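Local coordinates for protein trehalose-6-phosphate phosphatase (Neosartorya fumigata, PDB 5DXL) that belongs to the trehalose-phosphatase family of the HAD clan, pairing a Rossmann-like core domain with a smaller alpha/beta cap domain, at residues 139-144 and 179-184; 208-213 and 235-240; 62-67 and 81-86; 187-192 and 221-226. All blocks are in the same frame, centred on the assembly; numbering follows the deposited sequence.

Contact 1: 139-144 and 179-184; sequences LTWHYR and ANLEVR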
loop_
_atom_site.group_PDB
_atom_site.type_symbol
_atom_site.label_atom_id
_atom_site.label_comp_id
_atom_site.label_asym_id
_atom_site.label_seq_id
_atom_site.Cartn_x
_atom_site.Cartn_y
_atom_site.Cartn_z
ATOM N N LEU A 139 -10.778 3.458 14.567
ATOM C CA LEU A 139 -11.997 3.915 15.228
ATOM C C LEU A 139 -12.454 5.192 14.551
ATOM O O LEU A 139 -11.657 6.102 14.356
ATOM C CB LEU A 139 -11.755 4.159 16.721
ATOM C CG LEU A 139 -11.334 2.955 17.571
ATOM C CD1 LEU A 139 -11.137 3.366 19.022
ATOM C CD2 LEU A 139 -12.354 1.868 17.462
ATOM N N THR A 140 -13.726 5.249 14.185
ATOM C CA THR A 140 -14.219 6.383 13.407
ATOM C C THR A 140 -15.458 7.006 14.034
ATOM O O THR A 140 -16.427 6.314 14.357
ATOM C CB THR A 140 -14.537 5.963 11.958
ATOM O OG1 THR A 140 -13.384 5.338 11.387
ATOM C CG2 THR A 140 -14.886 7.194 11.124
ATOM N N TRP A 141 -15.412 8.323 14.221
ATOM C CA TRP A 141 -16.565 9.066 14.709
ATOM C C TRP A 141 -17.285 9.708 13.524
ATOM O O TRP A 141 -16.689 10.490 12.802
ATOM C CB TRP A 141 -16.127 10.131 15.729
ATOM C CG TRP A 141 -17.290 10.804 16.386
ATOM C CD1 TRP A 141 -18.297 10.195 17.077
ATOM C CD2 TRP A 141 -17.579 12.211 16.414
ATOM N NE1 TRP A 141 -19.191 11.136 17.541
ATOM C CE2 TRP A 141 -18.771 12.375 17.143
ATOM C CE3 TRP A 141 -16.940 13.341 15.900
ATOM C CZ2 TRP A 141 -19.342 13.630 17.367
ATOM C CZ3 TRP A 141 -17.514 14.591 16.125
ATOM C CH2 TRP A 141 -18.697 14.718 16.848
ATOM N N HIS A 142 -18.548 9.338 13.319
ATOM C CA HIS A 142 -19.350 9.815 12.186
ATOM C C HIS A 142 -20.327 10.882 12.646
ATOM O O HIS A 142 -20.974 10.709 13.671
ATOM C CB HIS A 142 -20.154 8.666 11.555
ATOM C CG HIS A 142 -19.325 7.600 10.899
ATOM N ND1 HIS A 142 -19.049 7.604 9.547
ATOM C CD2 HIS A 142 -18.745 6.483 11.398
ATOM C CE1 HIS A 142 -18.325 6.539 9.244
ATOM N NE2 HIS A 142 -18.133 5.838 10.348
ATOM N N TYR A 143 -20.485 11.961 11.879
ATOM C CA TYR A 143 -21.425 13.004 12.299
ATOM C C TYR A 143 -22.198 13.682 11.157
ATOM O O TYR A 143 -22.702 14.793 11.323
ATOM C CB TYR A 143 -20.676 14.059 13.124
ATOM C CG TYR A 143 -19.538 14.730 12.418
ATOM C CD1 TYR A 143 -19.749 15.893 11.674
ATOM C CD2 TYR A 143 -18.251 14.220 12.485
ATOM C CE1 TYR A 143 -18.708 16.519 11.014
ATOM C CE2 TYR A 143 -17.200 14.841 11.827
ATOM C CZ TYR A 143 -17.438 15.988 11.093
ATOM O OH TYR A 143 -16.400 16.609 10.441
ATOM N N ARG A 144 -22.339 13.015 10.015
ATOM C CA ARG A 144 -23.065 13.629 8.900
ATOM C C ARG A 144 -24.513 13.966 9.248
ATOM O O ARG A 144 -25.055 14.927 8.716
ATOM C CB ARG A 144 -23.036 12.714 7.660
ATOM C CG ARG A 144 -23.705 13.327 6.421
ATOM C CD ARG A 144 -23.074 14.674 6.074
ATOM N NE ARG A 144 -23.770 15.404 5.021
ATOM C CZ ARG A 144 -24.585 16.434 5.238
ATOM N NH1 ARG A 144 -24.817 16.856 6.478
ATOM N NH2 ARG A 144 -25.175 17.047 4.218
ATOM N N ALA A 179 -17.244 13.987 6.797
ATOM C CA ALA A 179 -18.021 14.179 8.014
ATOM C C ALA A 179 -17.624 13.073 8.998
ATOM O O ALA A 179 -18.481 12.408 9.591
ATOM C CB ALA A 179 -19.524 14.127 7.722
ATOM N N ASN A 180 -16.321 12.866 9.159
ATOM C CA ASN A 180 -15.871 11.916 10.171
ATOM C C ASN A 180 -14.492 12.258 10.717
ATOM O O ASN A 180 -13.738 13.031 10.123
ATOM C CB ASN A 180 -15.905 10.456 9.625
ATOM C CG ASN A 180 -14.743 10.113 8.675
ATOM O OD1 ASN A 180 -13.573 10.381 8.951
ATOM N ND2 ASN A 180 -15.075 9.451 7.569
ATOM N N LEU A 181 -14.192 11.680 11.875
ATOM C CA LEU A 181 -12.856 11.695 12.449
ATOM C C LEU A 181 -12.421 10.256 12.636
ATOM O O LEU A 181 -13.189 9.451 13.143
ATOM C CB LEU A 181 -12.828 12.405 13.798
ATOM C CG LEU A 181 -12.945 13.914 13.896
ATOM C CD1 LEU A 181 -12.661 14.305 15.355
ATOM C CD2 LEU A 181 -11.961 14.576 12.946
ATOM N N GLU A 182 -11.191 9.940 12.263
ATOM C CA GLU A 182 -10.699 8.571 12.416
ATOM C C GLU A 182 -9.362 8.552 13.141
ATOM O O GLU A 182 -8.509 9.404 12.903
ATOM C CB GLU A 182 -10.569 7.913 11.047
ATOM C CG GLU A 182 -10.016 6.491 11.064
ATOM C CD GLU A 182 -9.961 5.906 9.664
ATOM O OE1 GLU A 182 -10.633 6.452 8.761
ATOM O OE2 GLU A 182 -9.245 4.915 9.457
ATOM N N VAL A 183 -9.192 7.587 14.042
ATOM C CA VAL A 183 -7.899 7.341 14.660
ATOM C C VAL A 183 -7.454 5.941 14.278
ATOM O O VAL A 183 -8.221 4.996 14.383
ATOM C CB VAL A 183 -7.949 7.470 16.191
ATOM C CG1 VAL A 183 -6.560 7.314 16.775
ATOM C CG2 VAL A 183 -8.540 8.839 16.583
ATOM N N ARG A 184 -6.213 5.833 13.833
ATOM C CA ARG A 184 -5.661 4.544 13.428
ATOM C C ARG A 184 -4.149 4.543 13.618
ATOM O O ARG A 184 -3.524 5.598 13.727
ATOM C CB ARG A 184 -6.013 4.272 11.969
ATOM C CG ARG A 184 -5.274 5.197 11.046
ATOM C CD ARG A 184 -5.729 5.068 9.620
ATOM N NE ARG A 184 -4.785 5.747 8.747
ATOM C CZ ARG A 184 -4.902 5.806 7.429
ATOM N NH1 ARG A 184 -5.937 5.229 6.831
ATOM N NH2 ARG A 184 -3.980 6.437 6.713
HETATM O O HOH W 1 -12.921 5.466 8.754
HETATM O O HOH W 2 -13.884 15.871 10.446
#
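Trp141 and Leu181 face each other across two antiparallel strands and exchange both backbone bonds of a hydrogen-bonded pair. Trp141 N reaches Leu181 O at 2.7 Å. Leu139 and Val183 form the next such pair. The side chains of all four residues lie on the same face of the sheet, and this is the buried side, closed off by helices. CD1 of Leu181 sits 4.4 Å from CE3 of the Trp141 indole. Helix 148-164 covers Leu181 and Val183, and helix 112-125 covers Leu139. The four-stranded antiparallel sheet with its helices on one face is consistent with the C2-type cap of HAD proteins, here in the order helix, two strands, helix, two strands. The other face carries Thr140, His142, Asn180 and Glu182 and is partly open to solvent. There CG2 of Thr140 lies 3.7 Å from CB of Asn180. OG1 of the same threonine is 3.6 Å from CG of Glu182, and a water joins that hydroxyl to Glu182 OE1. CG2 of Thr140 also lies over one face of the His142 ring, toward its rim; His142 NE2 is hydrogen-bonded to Glu133 OE1. Beyond the strand end the Tyr143 ring lies over the Ala179 peptide, with CE2 3.4 Å from Ala179 C. A chi1 of 59° folds it back there. Tyr143 OH meets a water at 2.6 Å, in the ring plane, and that water donates to Asn180 O.

Contact 2: 208-213 and 235-240; sequences APEFVL and AGHVFS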
loop_
_atom_site.group_PDB
_atom_site.type_symbol
_atom_site.label_atom_id
_atom_site.label_comp_id
_atom_site.label_asym_id
_atom_site.label_seq_id
_atom_site.Cartn_x
_atom_site.Cartn_y
_atom_site.Cartn_z
ATOM N N ALA A 208 21.795 -2.232 -0.997
ATOM C CA ALA A 208 20.476 -1.753 -1.399
ATOM C C ALA A 208 20.067 -2.353 -2.740
ATOM O O ALA A 208 20.921 -2.726 -3.540
ATOM C CB ALA A 208 20.471 -0.230 -1.472
ATOM N N PRO A 209 18.751 -2.458 -2.996
ATOM C CA PRO A 209 18.383 -2.935 -4.328
ATOM C C PRO A 209 18.753 -1.899 -5.373
ATOM O O PRO A 209 18.618 -0.708 -5.104
ATOM C CB PRO A 209 16.861 -3.121 -4.234
ATOM C CG PRO A 209 16.434 -2.213 -3.148
ATOM C CD PRO A 209 17.575 -2.178 -2.156
ATOM N N GLU A 210 19.229 -2.341 -6.527
ATOM C CA GLU A 210 19.580 -1.436 -7.616
ATOM C C GLU A 210 18.397 -1.219 -8.547
ATOM O O GLU A 210 18.514 -0.556 -9.570
ATOM C CB GLU A 210 20.762 -1.980 -8.420
ATOM C CG GLU A 210 22.083 -2.033 -7.673
ATOM C CD GLU A 210 23.077 -2.940 -8.374
ATOM O OE1 GLU A 210 23.029 -4.166 -8.138
ATOM O OE2 GLU A 210 23.884 -2.431 -9.182
ATOM N N PHE A 211 17.255 -1.803 -8.193
ATOM C CA PHE A 211 16.050 -1.654 -9.005
ATOM C C PHE A 211 14.849 -1.704 -8.080
ATOM O O PHE A 211 14.684 -2.661 -7.324
ATOM C CB PHE A 211 15.979 -2.753 -10.068
ATOM C CG PHE A 211 14.729 -2.730 -10.917
ATOM C CD1 PHE A 211 14.732 -2.148 -12.174
ATOM C CD2 PHE A 211 13.557 -3.334 -10.464
ATOM C CE1 PHE A 211 13.592 -2.151 -12.968
ATOM C CE2 PHE A 211 12.411 -3.341 -11.254
ATOM C CZ PHE A 211 12.427 -2.760 -12.500
ATOM N N VAL A 212 14.018 -0.669 -8.135
ATOM C CA VAL A 212 12.760 -0.642 -7.389
ATOM C C VAL A 212 11.652 -0.245 -8.344
ATOM O O VAL A 212 11.746 0.785 -9.005
ATOM C CB VAL A 212 12.786 0.353 -6.212
ATOM C CG1 VAL A 212 11.464 0.319 -5.466
ATOM C CG2 VAL A 212 13.946 0.036 -5.274
ATOM N N LEU A 213 10.625 -1.082 -8.451
ATOM C CA LEU A 213 9.433 -0.728 -9.220
ATOM C C LEU A 213 8.246 -0.718 -8.286
ATOM O O LEU A 213 7.930 -1.732 -7.651
ATOM C CB LEU A 213 9.197 -1.712 -10.363
ATOM C CG LEU A 213 7.904 -1.511 -11.177
ATOM C CD1 LEU A 213 7.855 -0.149 -11.873
ATOM C CD2 LEU A 213 7.782 -2.613 -12.224
ATOM N N ALA A 235 18.283 8.027 -8.150
ATOM C CA ALA A 235 17.030 8.265 -8.867
ATOM C C ALA A 235 16.801 7.288 -10.016
ATOM O O ALA A 235 15.673 6.843 -10.243
ATOM C CB ALA A 235 16.990 9.692 -9.391
ATOM N N GLY A 236 17.867 6.955 -10.738
ATOM C CA GLY A 236 17.761 6.046 -11.863
ATOM C C GLY A 236 17.551 4.593 -11.465
ATOM O O GLY A 236 17.387 3.735 -12.329
ATOM N N HIS A 237 17.565 4.324 -10.163
ATOM C CA HIS A 237 17.331 2.968 -9.651
ATOM C C HIS A 237 15.870 2.766 -9.245
ATOM O O HIS A 237 15.443 1.638 -8.987
ATOM C CB HIS A 237 18.217 2.674 -8.436
ATOM C CG HIS A 237 19.679 2.577 -8.746
ATOM N ND1 HIS A 237 20.197 2.822 -9.999
ATOM C CD2 HIS A 237 20.729 2.239 -7.963
ATOM C CE1 HIS A 237 21.506 2.647 -9.974
ATOM N NE2 HIS A 237 21.855 2.296 -8.749
ATOM N N VAL A 238 15.119 3.857 -9.167
ATOM C CA VAL A 238 13.763 3.823 -8.617
ATOM C C VAL A 238 12.737 4.256 -9.648
ATOM O O VAL A 238 12.874 5.312 -10.261
ATOM C CB VAL A 238 13.633 4.730 -7.378
ATOM C CG1 VAL A 238 12.196 4.758 -6.872
ATOM C CG2 VAL A 238 14.578 4.273 -6.284
ATOM N N PHE A 239 11.709 3.431 -9.835
ATOM C CA PHE A 239 10.626 3.721 -10.755
ATOM C C PHE A 239 9.312 3.703 -9.989
ATOM O O PHE A 239 8.704 2.635 -9.796
ATOM C CB PHE A 239 10.594 2.706 -11.909
ATOM C CG PHE A 239 11.877 2.638 -12.690
ATOM C CD1 PHE A 239 12.933 1.857 -12.245
ATOM C CD2 PHE A 239 12.017 3.340 -13.874
ATOM C CE1 PHE A 239 14.118 1.791 -12.961
ATOM C CE2 PHE A 239 13.198 3.273 -14.601
ATOM C CZ PHE A 239 14.250 2.496 -14.137
ATOM N N SER A 240 8.891 4.884 -9.549
ATOM C CA SER A 240 7.576 5.079 -8.944
ATOM C C SER A 240 6.599 5.399 -10.061
ATOM O O SER A 240 6.771 6.380 -10.795
ATOM C CB SER A 240 7.591 6.203 -7.908
ATOM O OG SER A 240 8.317 5.821 -6.743
#
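Phe239 packs along Val212 and Leu213 of the neighbouring parallel strand. Its CB starts 3.7 Å from Val212 O and 4.0 Å from Leu213 CD1. CG leaves beside the backbone N, anti to the carbonyl carbon (chi1 -57°). This turns the ring back along the chain toward Phe211. CD1 passes 3.6 Å from Val212 O, which lies in the ring plane at its edge. Next along the rim, CE1 meets CE1 of Phe211 at 4.0 Å. The two ring planes are oblique, 38° apart. Leu11 of helix 8-17 touches both phenylalanines. The strands are the two ends of a beta-alpha-beta crossover in the Rossmann-like core, with helix 222-229 between them. On the other face of the sheet, Val212 CB and Val238 CG2 are in loose contact, and both residues touch Leu228 of that helix. Val212 also uses its backbone twice: its N donates to His237 O at 2.8 Å, and its O accepts from Phe239 N. At the start of the strand the His237 ring presents a face to Glu210 O, with CG 3.4 Å away. That carbonyl also accepts a hydrogen bond from Gln14 NE2, and the Glu210 carboxylate is paired with Arg19.

Contact 3: 62-67 and 81-86; sequences VWIISG and PELGLS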
loop_
_atom_site.group_PDB
_atom_site.type_symbol
_atom_site.label_atom_id
_atom_site.label_comp_id
_atom_site.label_asym_id
_atom_site.label_seq_id
_atom_site.Cartn_x
_atom_site.Cartn_y
_atom_site.Cartn_z
ATOM N N VAL A 62 9.174 -9.584 -4.293
ATOM C CA VAL A 62 7.913 -9.137 -4.876
ATOM C C VAL A 62 6.850 -9.021 -3.795
ATOM O O VAL A 62 6.521 -10.008 -3.123
ATOM C CB VAL A 62 7.434 -10.108 -5.988
ATOM C CG1 VAL A 62 6.150 -9.599 -6.622
ATOM C CG2 VAL A 62 8.519 -10.277 -7.059
ATOM N N TRP A 63 6.329 -7.807 -3.631
ATOM C CA TRP A 63 5.344 -7.508 -2.595
ATOM C C TRP A 63 4.012 -7.067 -3.173
ATOM O O TRP A 63 3.969 -6.232 -4.087
ATOM C CB TRP A 63 5.865 -6.410 -1.661
ATOM C CG TRP A 63 6.865 -6.942 -0.686
ATOM C CD1 TRP A 63 8.204 -7.086 -0.881
ATOM C CD2 TRP A 63 6.588 -7.440 0.624
ATOM N NE1 TRP A 63 8.789 -7.636 0.246
ATOM C CE2 TRP A 63 7.811 -7.860 1.182
ATOM C CE3 TRP A 63 5.421 -7.559 1.385
ATOM C CZ2 TRP A 63 7.899 -8.387 2.469
ATOM C CZ3 TRP A 63 5.511 -8.090 2.664
ATOM C CH2 TRP A 63 6.744 -8.496 3.188
ATOM N N ILE A 64 2.934 -7.631 -2.630
ATOM C CA ILE A 64 1.578 -7.156 -2.897
ATOM C C ILE A 64 1.124 -6.386 -1.647
ATOM O O ILE A 64 1.128 -6.945 -0.548
ATOM C CB ILE A 64 0.600 -8.319 -3.183
ATOM C CG1 ILE A 64 1.139 -9.277 -4.251
ATOM C CG2 ILE A 64 -0.790 -7.792 -3.590
ATOM C CD1 ILE A 64 1.517 -8.601 -5.555
ATOM N N ILE A 65 0.759 -5.111 -1.809
ATOM C CA ILE A 65 0.415 -4.247 -0.680
ATOM C C ILE A 65 -1.005 -3.757 -0.897
ATOM O O ILE A 65 -1.246 -2.874 -1.706
ATOM C CB ILE A 65 1.414 -3.085 -0.555
ATOM C CG1 ILE A 65 2.837 -3.638 -0.451
ATOM C CG2 ILE A 65 1.103 -2.224 0.675
ATOM C CD1 ILE A 65 3.913 -2.573 -0.559
ATOM N N SER A 66 -1.947 -4.356 -0.172
ATOM C CA SER A 66 -3.358 -4.315 -0.552
ATOM C C SER A 66 -4.312 -4.070 0.614
ATOM O O SER A 66 -4.017 -4.417 1.754
ATOM C CB SER A 66 -3.712 -5.640 -1.242
ATOM O OG SER A 66 -5.100 -5.765 -1.480
ATOM N N GLY A 67 -5.463 -3.459 0.318
ATOM C CA GLY A 67 -6.501 -3.308 1.319
ATOM C C GLY A 67 -7.300 -4.583 1.540
ATOM O O GLY A 67 -8.094 -4.672 2.480
ATOM N N PRO A 81 4.776 -19.050 -3.026
ATOM C CA PRO A 81 5.394 -18.905 -1.706
ATOM C C PRO A 81 6.339 -17.711 -1.609
ATOM O O PRO A 81 6.524 -17.170 -0.525
ATOM C CB PRO A 81 6.153 -20.231 -1.531
ATOM C CG PRO A 81 6.393 -20.716 -2.918
ATOM C CD PRO A 81 5.208 -20.274 -3.724
ATOM N N GLU A 82 6.898 -17.286 -2.736
ATOM C CA GLU A 82 7.866 -16.201 -2.718
ATOM C C GLU A 82 7.241 -14.817 -2.561
ATOM O O GLU A 82 7.951 -13.844 -2.320
ATOM C CB GLU A 82 8.707 -16.223 -4.004
ATOM C CG GLU A 82 9.513 -17.516 -4.229
ATOM C CD GLU A 82 8.709 -18.612 -4.891
ATOM O OE1 GLU A 82 7.504 -18.422 -5.153
ATOM O OE2 GLU A 82 9.290 -19.690 -5.155
ATOM N N LEU A 83 5.925 -14.708 -2.722
ATOM C CA LEU A 83 5.316 -13.381 -2.617
ATOM C C LEU A 83 5.308 -12.899 -1.186
ATOM O O LEU A 83 4.885 -13.625 -0.284
ATOM C CB LEU A 83 3.878 -13.375 -3.122
ATOM C CG LEU A 83 3.600 -13.510 -4.606
ATOM C CD1 LEU A 83 2.080 -13.453 -4.806
ATOM C CD2 LEU A 83 4.279 -12.379 -5.371
ATOM N N GLY A 84 5.743 -11.663 -0.988
ATOM C CA GLY A 84 5.452 -10.969 0.253
ATOM C C GLY A 84 4.038 -10.417 0.170
ATOM O O GLY A 84 3.648 -9.876 -0.861
ATOM N N LEU A 85 3.259 -10.573 1.238
ATOM C CA LEU A 85 1.861 -10.126 1.231
ATOM C C LEU A 85 1.593 -9.172 2.387
ATOM O O LEU A 85 1.892 -9.484 3.530
ATOM C CB LEU A 85 0.904 -11.322 1.304
ATOM C CG LEU A 85 1.084 -12.344 0.168
ATOM C CD1 LEU A 85 0.242 -13.583 0.471
ATOM C CD2 LEU A 85 0.705 -11.743 -1.198
ATOM N N SER A 86 1.027 -8.012 2.071
ATOM C CA SER A 86 0.581 -7.049 3.080
ATOM C C SER A 86 -0.917 -6.867 2.892
ATOM O O SER A 86 -1.358 -6.425 1.833
ATOM C CB SER A 86 1.325 -5.722 2.940
ATOM O OG SER A 86 0.752 -4.717 3.779
HETATM O O HOH W 3 9.752 -12.261 -3.516
HETATM O O HOH W 4 -1.716 -3.654 3.238
#
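Strands 62-65 and 84-86 run parallel, 15° apart, and hydrogen bonds run in turn from Gly84 N to Val62 O, Ile64 N to Gly84 O, Ser86 N to Ile64 O and Ser66 N to Ser86 O. They are the two strands of a beta-alpha-beta unit of the Rossmann-like core, linked through helix 70-77. Trp63 lays its indole flat on Gly84. The glycine CA sits 3.6 Å from the centroid of the six-membered ring, 13° off the normal, as a CH-pi contact. The ring gets there because CG is anti to the carbonyl carbon (chi1 -77°). On the other face, Ile64 and Leu85 point the same way side by side, with CG1 of Ile64 3.9 Å from CD2 of Leu85. Val62 CG1 meets Leu83 CD2 at 3.6 Å, and Ala55 of helix 45-56 touches both residues. Ser66 follows the strand in a Ser-Gly-Arg sequence, consistent with HAD motif II, and its OG is hydrogen-bonded to Arg68 N. Ile65 and Ser86 both rest on Ile193 of helix 190-199. One water spans the strand ends: it donates to Ser66 O at 2.8 Å and meets Ser86 OG at 2.7 Å.

Contact 4: 187-192 and 221-226; sequences FVNKGF and DEDMFR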
loop_
_atom_site.group_PDB
_atom_site.type_symbol
_atom_site.label_atom_id
_atom_site.label_comp_id
_atom_site.label_asym_id
_atom_site.label_seq_id
_atom_site.Cartn_x
_atom_site.Cartn_y
_atom_site.Cartn_z
ATOM N N PHE A 187 1.130 2.699 11.275
ATOM C CA PHE A 187 1.618 1.666 10.355
ATOM C C PHE A 187 0.640 1.308 9.227
ATOM O O PHE A 187 0.976 0.535 8.328
ATOM C CB PHE A 187 2.037 0.391 11.125
ATOM C CG PHE A 187 0.927 -0.304 11.889
ATOM C CD1 PHE A 187 -0.130 -0.927 11.232
ATOM C CD2 PHE A 187 0.990 -0.399 13.274
ATOM C CE1 PHE A 187 -1.122 -1.589 11.938
ATOM C CE2 PHE A 187 0.001 -1.068 13.981
ATOM C CZ PHE A 187 -1.055 -1.655 13.310
ATOM N N VAL A 188 -0.557 1.888 9.257
ATOM C CA VAL A 188 -1.556 1.668 8.218
ATOM C C VAL A 188 -1.183 2.407 6.925
ATOM O O VAL A 188 -1.546 1.989 5.825
ATOM C CB VAL A 188 -2.957 2.124 8.710
ATOM C CG1 VAL A 188 -3.959 2.194 7.566
ATOM C CG2 VAL A 188 -3.444 1.195 9.810
ATOM N N ASN A 189 -0.451 3.505 7.069
ATOM C CA ASN A 189 -0.032 4.320 5.934
ATOM C C ASN A 189 0.910 3.541 5.008
ATOM O O ASN A 189 1.904 2.975 5.460
ATOM C CB ASN A 189 0.640 5.601 6.447
ATOM C CG ASN A 189 0.957 6.586 5.342
ATOM O OD1 ASN A 189 1.907 6.404 4.590
ATOM N ND2 ASN A 189 0.164 7.649 5.252
ATOM N N LYS A 190 0.593 3.506 3.712
ATOM C CA LYS A 190 1.363 2.714 2.760
ATOM C C LYS A 190 2.800 3.193 2.593
ATOM O O LYS A 190 3.684 2.421 2.226
ATOM C CB LYS A 190 0.668 2.692 1.396
ATOM C CG LYS A 190 -0.213 1.480 1.224
ATOM C CD LYS A 190 -0.712 1.320 -0.205
ATOM C CE LYS A 190 -1.723 0.198 -0.262
ATOM N NZ LYS A 190 -2.245 -0.042 -1.621
ATOM N N GLY A 191 3.027 4.473 2.873
ATOM C CA GLY A 191 4.375 5.006 2.838
ATOM C C GLY A 191 5.204 4.423 3.961
ATOM O O GLY A 191 6.388 4.148 3.811
ATOM N N PHE A 192 4.560 4.242 5.108
ATOM C CA PHE A 192 5.210 3.628 6.251
ATOM C C PHE A 192 5.592 2.224 5.834
ATOM O O PHE A 192 6.737 1.775 5.986
ATOM C CB PHE A 192 4.270 3.633 7.468
ATOM C CG PHE A 192 4.870 3.051 8.715
ATOM C CD1 PHE A 192 4.945 1.676 8.892
ATOM C CD2 PHE A 192 5.336 3.879 9.725
ATOM C CE1 PHE A 192 5.492 1.136 10.046
ATOM C CE2 PHE A 192 5.880 3.346 10.883
ATOM C CZ PHE A 192 5.957 1.974 11.042
ATOM N N ASP A 221 -1.764 5.000 -2.485
ATOM C CA ASP A 221 -0.540 4.572 -3.135
ATOM C C ASP A 221 0.448 5.717 -3.314
ATOM O O ASP A 221 1.653 5.486 -3.400
ATOM C CB ASP A 221 -0.867 3.939 -4.485
ATOM C CG ASP A 221 -1.583 2.624 -4.334
ATOM O OD1 ASP A 221 -1.317 1.919 -3.341
ATOM O OD2 ASP A 221 -2.397 2.297 -5.218
ATOM N N GLU A 222 -0.067 6.937 -3.368
ATOM C CA GLU A 222 0.773 8.132 -3.437
ATOM C C GLU A 222 1.794 8.172 -2.300
ATOM O O GLU A 222 2.908 8.662 -2.474
ATOM C CB GLU A 222 -0.096 9.394 -3.425
ATOM C CG GLU A 222 -0.932 9.562 -4.693
ATOM C CD GLU A 222 -0.075 9.909 -5.902
ATOM O OE1 GLU A 222 0.838 10.750 -5.762
ATOM O OE2 GLU A 222 -0.304 9.331 -6.984
ATOM N N ASP A 223 1.431 7.624 -1.144
ATOM C CA ASP A 223 2.336 7.659 0.003
ATOM C C ASP A 223 3.548 6.745 -0.214
ATOM O O ASP A 223 4.632 7.014 0.307
ATOM C CB ASP A 223 1.585 7.288 1.289
ATOM C CG ASP A 223 0.654 8.409 1.771
ATOM O OD1 ASP A 223 0.977 9.605 1.557
ATOM O OD2 ASP A 223 -0.402 8.091 2.364
HETATM N N MSE A 224 3.382 5.673 -0.996
HETATM C CA MSE A 224 4.520 4.831 -1.379
HETATM C C MSE A 224 5.502 5.639 -2.220
HETATM O O MSE A 224 6.714 5.556 -2.007
HETATM C CB MSE A 224 4.071 3.591 -2.161
HETATM C CG MSE A 224 3.183 2.660 -1.360
HETATM SE SE MSE A 224 3.029 0.891 -2.170
HETATM C CE MSE A 224 2.040 1.385 -3.796
ATOM N N PHE A 225 4.975 6.398 -3.180
ATOM C CA PHE A 225 5.828 7.190 -4.070
ATOM C C PHE A 225 6.575 8.252 -3.262
ATOM O O PHE A 225 7.768 8.476 -3.474
ATOM C CB PHE A 225 5.020 7.868 -5.184
ATOM C CG PHE A 225 4.099 6.944 -5.943
ATOM C CD1 PHE A 225 4.452 5.628 -6.216
ATOM C CD2 PHE A 225 2.867 7.410 -6.389
ATOM C CE1 PHE A 225 3.586 4.785 -6.918
ATOM C CE2 PHE A 225 1.995 6.582 -7.086
ATOM C CZ PHE A 225 2.351 5.267 -7.358
ATOM N N ARG A 226 5.863 8.886 -2.333
ATOM C CA ARG A 226 6.476 9.860 -1.423
ATOM C C ARG A 226 7.614 9.237 -0.642
ATOM O O ARG A 226 8.692 9.815 -0.525
ATOM C CB ARG A 226 5.447 10.425 -0.440
ATOM C CG ARG A 226 4.589 11.509 -1.008
ATOM C CD ARG A 226 3.773 12.238 0.072
ATOM N NE ARG A 226 2.779 13.082 -0.576
ATOM C CZ ARG A 226 1.537 12.692 -0.852
ATOM N NH1 ARG A 226 1.130 11.480 -0.503
ATOM N NH2 ARG A 226 0.699 13.517 -1.469
HETATM O O HOH W 5 -1.215 5.452 2.457
#
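Lys190 reaches across to Asp221 and forms a salt bridge, with NZ 2.8 Å from OD1. Both residues fit the conserved HAD motifs, Lys190 the motif III lysine and Asp221 the acidic motif IV. The carboxylate offers the syn lone pair of OD1. The lysine chain is extended beyond CG and runs beside the aspartate, so its CD also passes 3.2 Å from the same oxygen. NZ has further partners in Asp26 OD1, a salt bridge, and Ile65 O. Asp221 OD2 takes a weak bond from Asp217 N. This places the ammonium group among the acidic residues at the C-terminal ends of the core strands.

The next layer holds the two helix starts together. CB of Lys190 packs on CG of Met224, a selenomethionine, at 3.7 Å. Gly191, with no side chain, lets the two backbones come close: its CA is 3.2 Å from Asp223 O. A water accepts from Lys190 N and donates to Asp223 OD2. Asn189 was modelled in two conformers. In the one described, ND2 gives Asp223 OD2 a weak bond. Asn189 is the N-cap of helix 190-199, its OD1 accepting from Gly191 N at 2.8 Å.

Outside this layer, Asp223 OD1 is paired with Arg226 NH1, a salt bridge whose hydrogen bond is weak. Glu222 is hydrogen-bonded to Thr250 OG1 and Glu251 N. Asp221 O lies 3.6 Å above the centre of the Phe225 ring.

Overall arrangement
Contacts 2, 3 and 4 belong to the core domain, and contact 1 to what is, from its fold, the cap. Contacts 2 and 3 join strands of one sheet, their centres about 18 Å apart, without touching. Contact 4 meets both. Ile65 CD1 packs on Met224 SE at 3.9 Å, and Ser240 CB on Phe225 CD1 at 3.6 Å. Around contact 4 gather Asp26, Lys190 and Asp221, consistent with the HAD active site, and Ser66 of contact 3 probably lines the same region. Contact 1 has its centre about 21 Å from that of contact 4, yet only a short link leads from strand 180-185 to helix 190-199. Contacts 1 and 2 lie on opposite sides of the chain's centre, about 37 Å between centres.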